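Local coordinates for protein sorbitol dehydrogenase (Gluconobacter oxydans, PDB 5ITG) that probably oxidises D-sorbitol to L-sorbose, passing hydride to an NADP-type nicotinamide cofactor, at residues L305-I310 / A407-M412; N316-I321 / A365-T370; A374-S379 / S426-G431; S379-F384 / L449-G454; R401-I406 / Q465-L470. One frame throughout, in Å; residues are numbered along the deposited sequence.

Overall arrangement
All five contacts lie in the helical C-terminal domain of the mannitol dehydrogenase family, where the residues between paired segments include no strand. Contact 2 is nested inside the loop closed by contact 1, while contacts 1, 3, 4 and 5 interleave along the chain, so that their closures cross one another. Helix 400-412 supplies one side of contacts 1 and 5, whose centres are about 11 Å apart; helix 377-394 contributes to contacts 3 and 4, with centres about 10 Å apart and Ser379 in common. Contact 1 touches each of the other four, whereas contacts 2 and 5, with centres about 24 Å apart, do not meet. The helices and connecting loops are thereby knitted into one domain beside the Rossmann domain.

Contact 1 (L305-I310 / A407-M412); sequences LCFPGI and ASYLEM
Phe307 of helix 288-312 packs against Tyr409 and Met412 of helix 400-412 in a wholly buried helix-helix contact. The short axes approach to 8.3 Å at a crossing angle of 46°, and no hydrogen bond joins the two segments. Phe307 and Tyr409 extend side by side in the same direction, with Tyr409 CD1 lying over one face of the Phe307 ring, toward its rim, 3.4 Å from Phe307 CZ. The planes are inclined at 47°, so the pair is neither a parallel stack nor an edge-to-face one. Met412, modelled as selenomethionine, starts with CG anti to its backbone N (chi1 179°) and then bends twice. This fold-back carries its terminal CE to within 3.7 Å of Phe307 CD1, while its CG rests 3.9 Å from Ile310 CG2. The contact thus joins two helices of the C-terminal domain, the first of which is kinked at Pro308, whose ring nitrogen has no hydrogen to give to the preceding turn. On that side Ser408 OG lies 3.7 Å from Pro308 CB, a van der Waals neighbour, while the hydroxyl is hydrogen-bonded to Phe404 O within its own helix. Beyond the pair, helix 370-374 adds Ala374 against both Phe307 and Ile310, and Val381 of helix 377-394 also meets the Phe307 ring.

Contact 2 (N316-I321 / A365-T370); sequences NVDDAI and AMSDQT
Three hydrogen bonds tie residues 316-318 to residues 367-369. The middle one is purely backbone: Val317 N donates to Asp368 O over 2.9 Å, nearly straight at 166°. Next to it, Asn316 CA makes a CA-H...O contact with the same oxygen, at 3.3 Å from Asp368 O. On one flank Ser367 OG donates to Asp318 OD1 at 2.7 Å, arriving from above the carboxylate plane, 58° out of it. Ser367 brings its hydroxyl there by placing OG anti to the backbone N (chi1 -170°). On the other flank Gln369 NE2 gives a more bent bond to Asn316 OD1 at 3.0 Å; the two side chains run alongside one another with their amide planes almost perpendicular. Asn316 and Gln369 also form a single beta bridge, and each occupies the N-cap position of a short helix. The contact therefore sets the start of helix 317-320 against the loop leading into helix 370-374, and Asp368 O supplies an acceptor for the first N-H of the former helix. Asn316 uses its side chain across the contact rather than as a cap, and its backbone O accepts from both Asp319 N and Ala320 N. The Thr370 CG2 methyl rests against the peptide group, 3.5 Å from Asn316 C. In the second shell, Lys364 forms a salt bridge with Asp318 OD2 and Arg372 with Asp368 OD2, while Thr370 OG1 is hydrogen-bonded to Tyr314 O. Val317 meanwhile packs on helix 288-312 through Leu305 and Cys306.

Contact 3 (A374-S379 / S426-G431); sequences ASDGCS and SEPTYG
The N-terminus of helix 377-394 meets the carboxylate of Glu427, carried by the loop that leads into helix 432-439. Glu427 OE1 accepts from Cys378 N at 2.9 Å, through the syn lone pair and at 165°. Just before it, Asp376 N at the N-cap position donates to Ser426 O over 2.7 Å, also nearly straight. A type II turn from Ala374 to Gly377 presents Asp376 N and leads into the helix, whose first turn offers Cys378 N. Gly377 leaves room for the acid: a beta carbon there would clash with Glu427 OE2. Two waters extend the grip. One donates to Ala374 O and Glu427 OE2; the other donates to Glu427 OE1 and Asp376 OD1 while accepting from Thr429 N. Ser379 OG donates to Asp376 OD1 at 2.7 Å within the helix start. Beside the acid, with SG anti to the backbone N (chi1 175°), the Cys378 sulfur comes to 3.6 Å from Tyr430 CE1, an oblique sulfur-aromatic contact. Tyr409 OH is hydrogen-bonded to both Glu427 OE2 and Tyr430 OH, linking the acid to helix 400-412. A glutamine in place of Glu427 would probably leave Cys378 N and the Tyr409 hydroxyl less firmly held, because the negative charge they face would be gone. The Asp376 and Glu427 carboxylates come to 4.2 Å, measured OD1 to OE1, and the helix N-terminus with its bridging water is likely to ease that like-charge approach.

Contact 4 (S379-F384 / L449-G454); sequences SKVQVF and LPAFDG
Val381 and Gln382, neighbours on helix 377-394, meet the turn at 450-452 in different ways, one on the buried side and one on the solvent side. On the buried side Val381 CG1 comes to 3.4 Å from Ala451 O, with Ala451 CB and Phe452 CD1 each 4.2 Å from that methyl. The same branch is anti to the backbone N (chi1 167°), which directs it at the turn, and Ala451 CB in turn lies over one face of the Phe452 ring. Behind this layer Phe452 packs on Ile406, Tyr409 and Leu410 of helix 400-412. The outer side, partly exposed, has little carbon packing and depends on one side chain: Gln382 reaches out with its chain extended beyond CG, and its CG passes 3.5 Å from Ala451 O. Its amide NE2 then donates to Pro450 O at 3.0 Å with an angle of 154°. That nitrogen stands above the carbonyl plane, 62° out of it, whereas Asp453 N reaches Pro450 O from the opposite face at 3.1 Å, so two donors share one acceptor. With a leucine in place of Gln382, Pro450 O would probably keep its turn partner but lose the tie to the helix. Residues 450-451 form a short 3-10 turn in the connection from helix 432-439 to helix 461-477, and its docking on helix 377-394 belongs to the all-helical C-terminal domain of the mannitol dehydrogenase family.

Contact 5 (R401-I406 / Q465-L470); sequences RIAFGI and QKVIVL
Ala403 of helix 400-412 is a small knob set into a hollow of helix 461-477. Its single methyl sits among Lys466, Val467 and Leu470, with Leu463 one turn earlier also touching it; these four positions make the diamond of a knobs-into-holes fit. Ala403 CB is 3.8 Å from Val467 CG2 and the same distance from Leu470 CD1. Lys466 closes the hollow more tightly, its CG only 3.3 Å from Ala403 CB, nearer than usual for two carbons. The lysine chain bends at chi2 (70°), and its end leads away from helix 400-412, leaving the aliphatic root as the part that fits. So slight a knob lets the backbones draw together, with Ala403 CA 4.9 Å from Val467 CA, while the short axes cross at -58°. In the other direction, the Leu470 CD1 branch is a bump that settles over the shoulder of the first helix, 3.5 Å from Phe404 N and close to Phe404 CB. Val467 brings both methyls up to Ile406, with Val467 CG2 at 3.9 Å from Ile406 CG2 and the two side chains crossing at roughly a right angle. Phe452, from the loop before helix 461-477, reaches Ile406 as well. Since no hydrogen bond crosses between the segments and every close approach involves carbon, cohesion here probably rests on shape fit and burial of apolar surface.

Contact 1 (L305-I310 / A407-M412)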
# COMPACT_ATOMS: atom_id res chain seq x y z
N LEU A 305 -7.05 0.12 17.88
CA LEU A 305 -8.12 -0.86 17.97
C LEU A 305 -7.57 -2.24 18.36
O LEU A 305 -8.07 -2.89 19.28
CB LEU A 305 -8.82 -1.00 16.61
CG LEU A 305 -9.91 -2.08 16.53
CD1 LEU A 305 -11.14 -1.63 17.34
CD2 LEU A 305 -10.30 -2.32 15.09
N CYS A 306 -6.52 -2.66 17.66
CA CYS A 306 -5.97 -4.00 17.89
C CYS A 306 -5.17 -4.27 19.15
O CYS A 306 -5.19 -5.39 19.64
CB CYS A 306 -5.18 -4.45 16.66
SG CYS A 306 -6.25 -4.70 15.20
N PHE A 307 -4.47 -3.27 19.69
CA PHE A 307 -3.72 -3.53 20.91
C PHE A 307 -4.68 -3.92 22.05
O PHE A 307 -4.48 -4.95 22.71
CB PHE A 307 -2.85 -2.32 21.31
CG PHE A 307 -1.68 -2.05 20.38
CD1 PHE A 307 -1.11 -3.08 19.63
CD2 PHE A 307 -1.12 -0.78 20.30
CE1 PHE A 307 0.01 -2.85 18.83
CE2 PHE A 307 0.01 -0.54 19.50
CZ PHE A 307 0.57 -1.57 18.76
N PRO A 308 -5.72 -3.11 22.30
CA PRO A 308 -6.62 -3.52 23.39
C PRO A 308 -7.51 -4.70 22.97
O PRO A 308 -7.94 -5.49 23.82
CB PRO A 308 -7.40 -2.24 23.70
CG PRO A 308 -7.40 -1.51 22.40
CD PRO A 308 -6.01 -1.72 21.88
N GLY A 309 -7.76 -4.82 21.67
CA GLY A 309 -8.58 -5.92 21.17
C GLY A 309 -7.95 -7.28 21.44
O GLY A 309 -8.65 -8.26 21.71
N ILE A 310 -6.62 -7.35 21.36
CA ILE A 310 -5.89 -8.58 21.61
C ILE A 310 -6.03 -8.94 23.09
O ILE A 310 -6.16 -10.12 23.45
CB ILE A 310 -4.38 -8.43 21.24
CG1 ILE A 310 -4.23 -8.24 19.73
CG2 ILE A 310 -3.60 -9.66 21.71
CD1 ILE A 310 -2.81 -7.87 19.28
N ALA A 407 -0.66 2.20 27.34
CA ALA A 407 -0.83 1.22 28.40
C ALA A 407 -1.32 -0.11 27.84
O ALA A 407 -0.93 -1.18 28.32
CB ALA A 407 -1.80 1.74 29.45
N SER A 408 -2.18 -0.04 26.83
CA SER A 408 -2.74 -1.23 26.19
C SER A 408 -1.64 -1.97 25.43
O SER A 408 -1.56 -3.20 25.48
CB SER A 408 -3.86 -0.84 25.21
OG SER A 408 -5.03 -0.46 25.92
N TYR A 409 -0.81 -1.22 24.72
CA TYR A 409 0.29 -1.80 23.98
C TYR A 409 1.22 -2.53 24.96
O TYR A 409 1.59 -3.69 24.74
CB TYR A 409 1.07 -0.70 23.25
CG TYR A 409 2.37 -1.18 22.62
CD1 TYR A 409 2.36 -2.09 21.56
CD2 TYR A 409 3.60 -0.75 23.09
CE1 TYR A 409 3.55 -2.57 21.00
CE2 TYR A 409 4.80 -1.21 22.54
CZ TYR A 409 4.77 -2.12 21.50
OH TYR A 409 5.95 -2.58 20.96
N LEU A 410 1.58 -1.86 26.05
CA LEU A 410 2.48 -2.44 27.04
C LEU A 410 1.90 -3.69 27.71
O LEU A 410 2.62 -4.66 27.96
CB LEU A 410 2.85 -1.40 28.10
CG LEU A 410 3.73 -0.29 27.53
CD1 LEU A 410 4.08 0.73 28.61
CD2 LEU A 410 5.00 -0.92 26.94
N GLU A 411 0.60 -3.67 28.00
CA GLU A 411 -0.03 -4.83 28.61
C GLU A 411 -0.17 -5.96 27.58
O GLU A 411 -0.03 -7.14 27.92
CB GLU A 411 -1.38 -4.45 29.20
CG GLU A 411 -1.25 -3.62 30.48
CD GLU A 411 -0.52 -4.38 31.58
OE1 GLU A 411 -0.99 -5.47 31.96
OE2 GLU A 411 0.53 -3.88 32.08
N MSE A 412 -0.44 -5.60 26.32
CA MSE A 412 -0.59 -6.60 25.26
C MSE A 412 0.72 -7.38 25.11
O MSE A 412 0.72 -8.59 24.87
CB MSE A 412 -0.94 -5.90 23.93
CG MSE A 412 -1.10 -6.83 22.73
SE MSE A 412 0.59 -7.32 21.86
CE MSE A 412 1.16 -5.55 21.27

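Contact 2 (N316-I321 / A365-T370)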
# COMPACT_ATOMS: atom_id res chain seq x y z
N ASN A 316 -9.70 -11.36 15.15
CA ASN A 316 -9.70 -10.59 13.92
C ASN A 316 -10.16 -9.16 14.12
O ASN A 316 -10.90 -8.85 15.06
CB ASN A 316 -10.59 -11.26 12.88
CG ASN A 316 -10.13 -12.67 12.56
OD1 ASN A 316 -8.96 -12.91 12.29
ND2 ASN A 316 -11.07 -13.61 12.57
N VAL A 317 -9.74 -8.29 13.22
CA VAL A 317 -10.09 -6.88 13.29
C VAL A 317 -11.61 -6.67 13.28
O VAL A 317 -12.12 -5.86 14.05
CB VAL A 317 -9.47 -6.09 12.12
CG1 VAL A 317 -9.90 -4.63 12.20
CG2 VAL A 317 -7.94 -6.18 12.18
N ASP A 318 -12.32 -7.39 12.42
CA ASP A 318 -13.76 -7.20 12.33
C ASP A 318 -14.50 -7.59 13.61
O ASP A 318 -15.60 -7.10 13.85
CB ASP A 318 -14.32 -7.93 11.10
CG ASP A 318 -14.34 -9.44 11.25
OD1 ASP A 318 -13.40 -10.02 11.83
OD2 ASP A 318 -15.31 -10.06 10.76
N ASP A 319 -13.90 -8.46 14.42
CA ASP A 319 -14.52 -8.85 15.69
C ASP A 319 -14.30 -7.71 16.68
O ASP A 319 -15.18 -7.36 17.48
CB ASP A 319 -13.87 -10.10 16.29
CG ASP A 319 -13.86 -11.29 15.35
OD1 ASP A 319 -14.93 -11.64 14.80
OD2 ASP A 319 -12.77 -11.87 15.16
N ALA A 320 -13.11 -7.13 16.64
CA ALA A 320 -12.77 -6.03 17.55
C ALA A 320 -13.54 -4.76 17.26
O ALA A 320 -13.98 -4.07 18.18
CB ALA A 320 -11.27 -5.75 17.50
N ILE A 321 -13.73 -4.44 15.98
CA ILE A 321 -14.43 -3.21 15.61
C ILE A 321 -15.91 -3.27 15.98
O ILE A 321 -16.58 -2.24 16.07
CB ILE A 321 -14.26 -2.91 14.10
CG1 ILE A 321 -14.68 -1.47 13.80
CG2 ILE A 321 -15.06 -3.89 13.25
CD1 ILE A 321 -13.71 -0.42 14.35
N ALA A 365 -15.02 -9.56 4.87
CA ALA A 365 -14.24 -10.24 3.83
C ALA A 365 -12.76 -9.83 3.85
O ALA A 365 -11.90 -10.61 3.44
CB ALA A 365 -14.84 -9.95 2.46
N MSE A 366 -12.48 -8.62 4.31
CA MSE A 366 -11.11 -8.10 4.36
C MSE A 366 -10.40 -8.34 5.68
O MSE A 366 -9.17 -8.36 5.74
CB MSE A 366 -11.11 -6.59 4.09
CG MSE A 366 -11.68 -6.17 2.76
SE MSE A 366 -10.69 -6.89 1.28
CE MSE A 366 -12.03 -8.06 0.56
N SER A 367 -11.18 -8.49 6.74
CA SER A 367 -10.64 -8.69 8.08
C SER A 367 -9.33 -9.46 8.18
O SER A 367 -9.19 -10.57 7.67
CB SER A 367 -11.69 -9.34 8.98
OG SER A 367 -11.24 -9.33 10.32
N ASP A 368 -8.37 -8.85 8.87
CA ASP A 368 -7.07 -9.44 9.09
C ASP A 368 -7.02 -9.84 10.55
O ASP A 368 -7.96 -9.56 11.31
CB ASP A 368 -5.99 -8.41 8.76
CG ASP A 368 -4.58 -8.96 8.93
OD1 ASP A 368 -4.34 -10.12 8.54
OD2 ASP A 368 -3.71 -8.22 9.44
N GLN A 369 -5.94 -10.49 10.96
CA GLN A 369 -5.79 -10.90 12.35
C GLN A 369 -5.24 -9.75 13.18
O GLN A 369 -4.37 -9.01 12.74
CB GLN A 369 -4.86 -12.11 12.47
CG GLN A 369 -5.45 -13.41 11.92
CD GLN A 369 -5.75 -13.33 10.44
OE1 GLN A 369 -4.87 -13.04 9.63
NE2 GLN A 369 -7.00 -13.60 10.07
N THR A 370 -5.76 -9.61 14.40
CA THR A 370 -5.32 -8.56 15.30
C THR A 370 -3.84 -8.71 15.62
O THR A 370 -3.10 -7.72 15.63
CB THR A 370 -6.11 -8.60 16.61
OG1 THR A 370 -6.06 -9.92 17.16
CG2 THR A 370 -7.57 -8.22 16.35

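Contact 3 (A374-S379 / S426-G431)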
# COMPACT_ATOMS: atom_id res chain seq x y z
N ALA A 374 -0.65 -6.09 15.05
CA ALA A 374 0.22 -5.73 16.15
C ALA A 374 1.70 -6.09 15.94
O ALA A 374 2.56 -5.68 16.72
CB ALA A 374 -0.28 -6.37 17.44
N SER A 375 1.99 -6.85 14.89
CA SER A 375 3.38 -7.25 14.61
C SER A 375 4.24 -6.02 14.32
O SER A 375 3.84 -5.14 13.56
CB SER A 375 3.44 -8.24 13.44
OG SER A 375 3.02 -7.67 12.21
N ASP A 376 5.42 -5.99 14.93
CA ASP A 376 6.35 -4.87 14.77
C ASP A 376 5.67 -3.64 15.37
O ASP A 376 5.83 -2.52 14.88
CB ASP A 376 6.69 -4.63 13.29
CG ASP A 376 7.91 -3.74 13.10
OD1 ASP A 376 8.61 -3.44 14.09
OD2 ASP A 376 8.18 -3.34 11.94
N GLY A 377 4.90 -3.87 16.43
CA GLY A 377 4.18 -2.80 17.09
C GLY A 377 5.05 -1.62 17.47
O GLY A 377 4.57 -0.48 17.52
N CYS A 378 6.32 -1.87 17.73
CA CYS A 378 7.24 -0.79 18.09
C CYS A 378 7.40 0.22 16.96
O CYS A 378 7.28 1.43 17.17
CB CYS A 378 8.62 -1.36 18.45
SG CYS A 378 9.86 -0.09 18.78
N SER A 379 7.69 -0.28 15.77
CA SER A 379 7.86 0.57 14.60
C SER A 379 6.55 1.26 14.23
O SER A 379 6.55 2.40 13.75
CB SER A 379 8.34 -0.25 13.39
OG SER A 379 9.55 -0.93 13.69
N SER A 426 4.95 -10.43 17.59
CA SER A 426 6.24 -10.28 16.92
C SER A 426 6.76 -8.84 17.00
O SER A 426 6.04 -7.88 16.71
CB SER A 426 6.10 -10.71 15.46
OG SER A 426 7.23 -10.32 14.70
N GLU A 427 8.02 -8.70 17.41
CA GLU A 427 8.68 -7.41 17.49
C GLU A 427 10.12 -7.64 17.04
O GLU A 427 11.02 -7.84 17.86
CB GLU A 427 8.65 -6.88 18.93
CG GLU A 427 7.26 -6.48 19.42
CD GLU A 427 6.82 -5.11 18.92
OE1 GLU A 427 7.48 -4.55 18.02
OE2 GLU A 427 5.80 -4.60 19.44
N PRO A 428 10.34 -7.63 15.73
CA PRO A 428 11.67 -7.84 15.13
C PRO A 428 12.80 -6.99 15.71
O PRO A 428 13.91 -7.48 15.87
CB PRO A 428 11.42 -7.55 13.65
CG PRO A 428 10.02 -8.00 13.45
CD PRO A 428 9.33 -7.42 14.68
N THR A 429 12.51 -5.73 16.02
CA THR A 429 13.54 -4.83 16.54
C THR A 429 13.87 -5.04 18.01
O THR A 429 14.82 -4.46 18.53
CB THR A 429 13.12 -3.36 16.36
OG1 THR A 429 11.96 -3.08 17.15
CG2 THR A 429 12.81 -3.07 14.90
N TYR A 430 13.09 -5.87 18.69
CA TYR A 430 13.32 -6.14 20.11
C TYR A 430 14.29 -7.30 20.31
O TYR A 430 14.25 -8.29 19.57
CB TYR A 430 12.01 -6.46 20.83
CG TYR A 430 11.12 -5.27 21.12
CD1 TYR A 430 11.44 -3.99 20.65
CD2 TYR A 430 9.96 -5.42 21.88
CE1 TYR A 430 10.61 -2.90 20.91
CE2 TYR A 430 9.13 -4.33 22.15
CZ TYR A 430 9.46 -3.08 21.66
OH TYR A 430 8.62 -2.01 21.91
N GLY A 431 15.15 -7.16 21.31
CA GLY A 431 16.10 -8.21 21.64
C GLY A 431 15.77 -8.73 23.02
O GLY A 431 14.65 -8.54 23.50
O HOH W 1 3.72 -6.29 19.42
O HOH W 2 9.77 -4.54 16.69

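Contact 4 (S379-F384 / L449-G454)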
# COMPACT_ATOMS: atom_id res chain seq x y z
N SER A 379 7.69 -0.28 15.77
CA SER A 379 7.86 0.57 14.60
C SER A 379 6.55 1.26 14.23
O SER A 379 6.55 2.40 13.75
CB SER A 379 8.34 -0.25 13.39
OG SER A 379 9.55 -0.93 13.69
N LYS A 380 5.44 0.57 14.46
CA LYS A 380 4.14 1.13 14.14
C LYS A 380 3.80 2.27 15.09
O LYS A 380 3.30 3.30 14.67
CB LYS A 380 3.07 0.03 14.15
CG LYS A 380 3.17 -0.87 12.92
CD LYS A 380 2.24 -2.06 12.95
CE LYS A 380 2.41 -2.88 11.66
NZ LYS A 380 1.76 -4.21 11.74
N VAL A 381 4.09 2.08 16.37
CA VAL A 381 3.84 3.12 17.36
C VAL A 381 4.71 4.33 17.01
O VAL A 381 4.24 5.46 17.02
CB VAL A 381 4.18 2.62 18.78
CG1 VAL A 381 4.23 3.79 19.75
CG2 VAL A 381 3.13 1.60 19.23
N GLN A 382 5.98 4.08 16.70
CA GLN A 382 6.89 5.17 16.35
C GLN A 382 6.37 5.97 15.15
O GLN A 382 6.31 7.19 15.19
CB GLN A 382 8.28 4.63 16.03
CG GLN A 382 8.96 3.90 17.18
CD GLN A 382 10.32 3.34 16.77
OE1 GLN A 382 10.49 2.87 15.64
NE2 GLN A 382 11.28 3.36 17.69
N VAL A 383 6.00 5.27 14.09
CA VAL A 383 5.52 5.98 12.91
C VAL A 383 4.09 6.52 12.99
O VAL A 383 3.84 7.67 12.64
CB VAL A 383 5.66 5.09 11.65
CG1 VAL A 383 5.17 5.85 10.41
CG2 VAL A 383 7.13 4.68 11.46
N PHE A 384 3.15 5.71 13.47
CA PHE A 384 1.75 6.14 13.52
C PHE A 384 1.30 7.04 14.66
O PHE A 384 0.38 7.84 14.49
CB PHE A 384 0.80 4.92 13.52
CG PHE A 384 1.18 3.82 12.57
CD1 PHE A 384 1.88 4.09 11.40
CD2 PHE A 384 0.78 2.52 12.82
CE1 PHE A 384 2.17 3.06 10.50
CE2 PHE A 384 1.06 1.49 11.93
CZ PHE A 384 1.76 1.76 10.77
N LEU A 449 10.92 1.15 26.60
CA LEU A 449 11.01 0.50 25.29
C LEU A 449 11.20 1.56 24.21
O LEU A 449 10.75 2.69 24.35
CB LEU A 449 9.75 -0.32 25.00
CG LEU A 449 9.57 -1.60 25.82
CD1 LEU A 449 8.19 -2.19 25.58
CD2 LEU A 449 10.66 -2.60 25.44
N PRO A 450 11.87 1.20 23.10
CA PRO A 450 12.14 2.11 21.98
C PRO A 450 10.89 2.67 21.30
O PRO A 450 10.95 3.69 20.62
CB PRO A 450 12.96 1.24 21.02
CG PRO A 450 13.61 0.23 21.91
CD PRO A 450 12.49 -0.12 22.87
N ALA A 451 9.76 1.99 21.49
CA ALA A 451 8.51 2.40 20.88
C ALA A 451 8.12 3.85 21.16
O ALA A 451 7.49 4.50 20.31
CB ALA A 451 7.38 1.47 21.34
N PHE A 452 8.50 4.35 22.33
CA PHE A 452 8.15 5.69 22.75
C PHE A 452 9.25 6.75 22.63
O PHE A 452 9.10 7.87 23.15
CB PHE A 452 7.64 5.62 24.19
CG PHE A 452 6.78 4.40 24.46
CD1 PHE A 452 5.68 4.12 23.64
CD2 PHE A 452 7.09 3.52 25.49
CE1 PHE A 452 4.91 2.96 23.84
CE2 PHE A 452 6.32 2.36 25.70
CZ PHE A 452 5.23 2.08 24.88
N ASP A 453 10.33 6.41 21.94
CA ASP A 453 11.45 7.34 21.77
C ASP A 453 11.14 8.61 20.97
O ASP A 453 11.81 9.63 21.15
CB ASP A 453 12.64 6.63 21.09
CG ASP A 453 13.36 5.67 22.03
OD1 ASP A 453 13.04 5.65 23.23
OD2 ASP A 453 14.26 4.94 21.55
N GLY A 454 10.14 8.54 20.10
CA GLY A 454 9.78 9.68 19.27
C GLY A 454 9.36 10.94 20.02
O GLY A 454 9.42 12.04 19.46

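Contact 5 (R401-I406 / Q465-L470)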
# COMPACT_ATOMS: atom_id res chain seq x y z
N ARG A 401 -6.69 9.30 26.57
CA ARG A 401 -6.79 8.27 25.53
C ARG A 401 -5.44 7.90 24.95
O ARG A 401 -5.21 6.74 24.57
CB ARG A 401 -7.73 8.73 24.41
CG ARG A 401 -9.19 8.88 24.86
CD ARG A 401 -9.96 9.74 23.87
NE ARG A 401 -9.38 11.07 23.76
CZ ARG A 401 -9.59 12.06 24.63
NH1 ARG A 401 -10.40 11.88 25.67
NH2 ARG A 401 -8.99 13.23 24.47
N ILE A 402 -4.54 8.87 24.87
CA ILE A 402 -3.20 8.62 24.36
C ILE A 402 -2.49 7.67 25.31
O ILE A 402 -1.81 6.72 24.88
CB ILE A 402 -2.42 9.96 24.22
CG1 ILE A 402 -2.98 10.74 23.02
CG2 ILE A 402 -0.92 9.71 24.05
CD1 ILE A 402 -2.51 12.17 22.92
N ALA A 403 -2.66 7.90 26.61
CA ALA A 403 -2.04 7.05 27.62
C ALA A 403 -2.64 5.65 27.59
O ALA A 403 -1.95 4.66 27.84
CB ALA A 403 -2.19 7.67 29.00
N PHE A 404 -3.94 5.57 27.30
CA PHE A 404 -4.63 4.29 27.23
C PHE A 404 -4.05 3.44 26.10
O PHE A 404 -3.85 2.23 26.24
CB PHE A 404 -6.13 4.49 26.99
CG PHE A 404 -6.87 3.21 26.71
CD1 PHE A 404 -7.15 2.32 27.74
CD2 PHE A 404 -7.20 2.86 25.41
CE1 PHE A 404 -7.74 1.09 27.47
CE2 PHE A 404 -7.79 1.63 25.13
CZ PHE A 404 -8.06 0.74 26.17
N GLY A 405 -3.77 4.08 24.96
CA GLY A 405 -3.21 3.33 23.85
C GLY A 405 -1.87 2.74 24.23
O GLY A 405 -1.57 1.58 23.93
N ILE A 406 -1.05 3.55 24.89
CA ILE A 406 0.29 3.13 25.30
C ILE A 406 0.21 2.02 26.35
O ILE A 406 0.92 1.01 26.25
CB ILE A 406 1.09 4.33 25.85
CG1 ILE A 406 1.38 5.31 24.72
CG2 ILE A 406 2.40 3.86 26.47
CD1 ILE A 406 1.86 6.69 25.20
N GLN A 465 3.01 8.89 34.02
CA GLN A 465 2.29 8.60 35.25
C GLN A 465 0.90 8.06 34.94
O GLN A 465 0.44 7.10 35.55
CB GLN A 465 2.20 9.86 36.12
CG GLN A 465 3.46 10.15 36.92
CD GLN A 465 3.54 11.58 37.42
OE1 GLN A 465 2.58 12.11 37.99
NE2 GLN A 465 4.69 12.22 37.20
N LYS A 466 0.22 8.69 33.98
CA LYS A 466 -1.12 8.27 33.59
C LYS A 466 -1.06 6.86 33.01
O LYS A 466 -1.93 6.03 33.28
CB LYS A 466 -1.70 9.23 32.55
CG LYS A 466 -3.06 8.83 32.01
CD LYS A 466 -4.16 8.99 33.04
CE LYS A 466 -5.53 8.73 32.42
NZ LYS A 466 -6.64 8.96 33.38
N VAL A 467 -0.02 6.59 32.22
CA VAL A 467 0.15 5.28 31.62
C VAL A 467 0.25 4.21 32.70
O VAL A 467 -0.37 3.16 32.61
CB VAL A 467 1.43 5.22 30.74
CG1 VAL A 467 1.72 3.77 30.33
CG2 VAL A 467 1.23 6.07 29.47
N ILE A 468 1.04 4.51 33.73
CA ILE A 468 1.24 3.59 34.85
C ILE A 468 -0.10 3.32 35.53
O ILE A 468 -0.45 2.17 35.80
CB ILE A 468 2.25 4.19 35.86
CG1 ILE A 468 3.65 4.21 35.23
CG2 ILE A 468 2.23 3.40 37.17
CD1 ILE A 468 4.71 4.86 36.08
N VAL A 469 -0.85 4.38 35.81
CA VAL A 469 -2.16 4.27 36.44
C VAL A 469 -3.09 3.36 35.64
O VAL A 469 -3.79 2.51 36.21
CB VAL A 469 -2.82 5.67 36.60
CG1 VAL A 469 -4.31 5.53 36.90
CG2 VAL A 469 -2.14 6.43 37.73
N LEU A 470 -3.09 3.51 34.31
CA LEU A 470 -3.95 2.71 33.44
C LEU A 470 -3.50 1.26 33.32
O LEU A 470 -4.33 0.35 33.25
CB LEU A 470 -4.05 3.35 32.05
CG LEU A 470 -4.66 4.77 32.07
CD1 LEU A 470 -4.68 5.35 30.67
CD2 LEU A 470 -6.07 4.71 32.65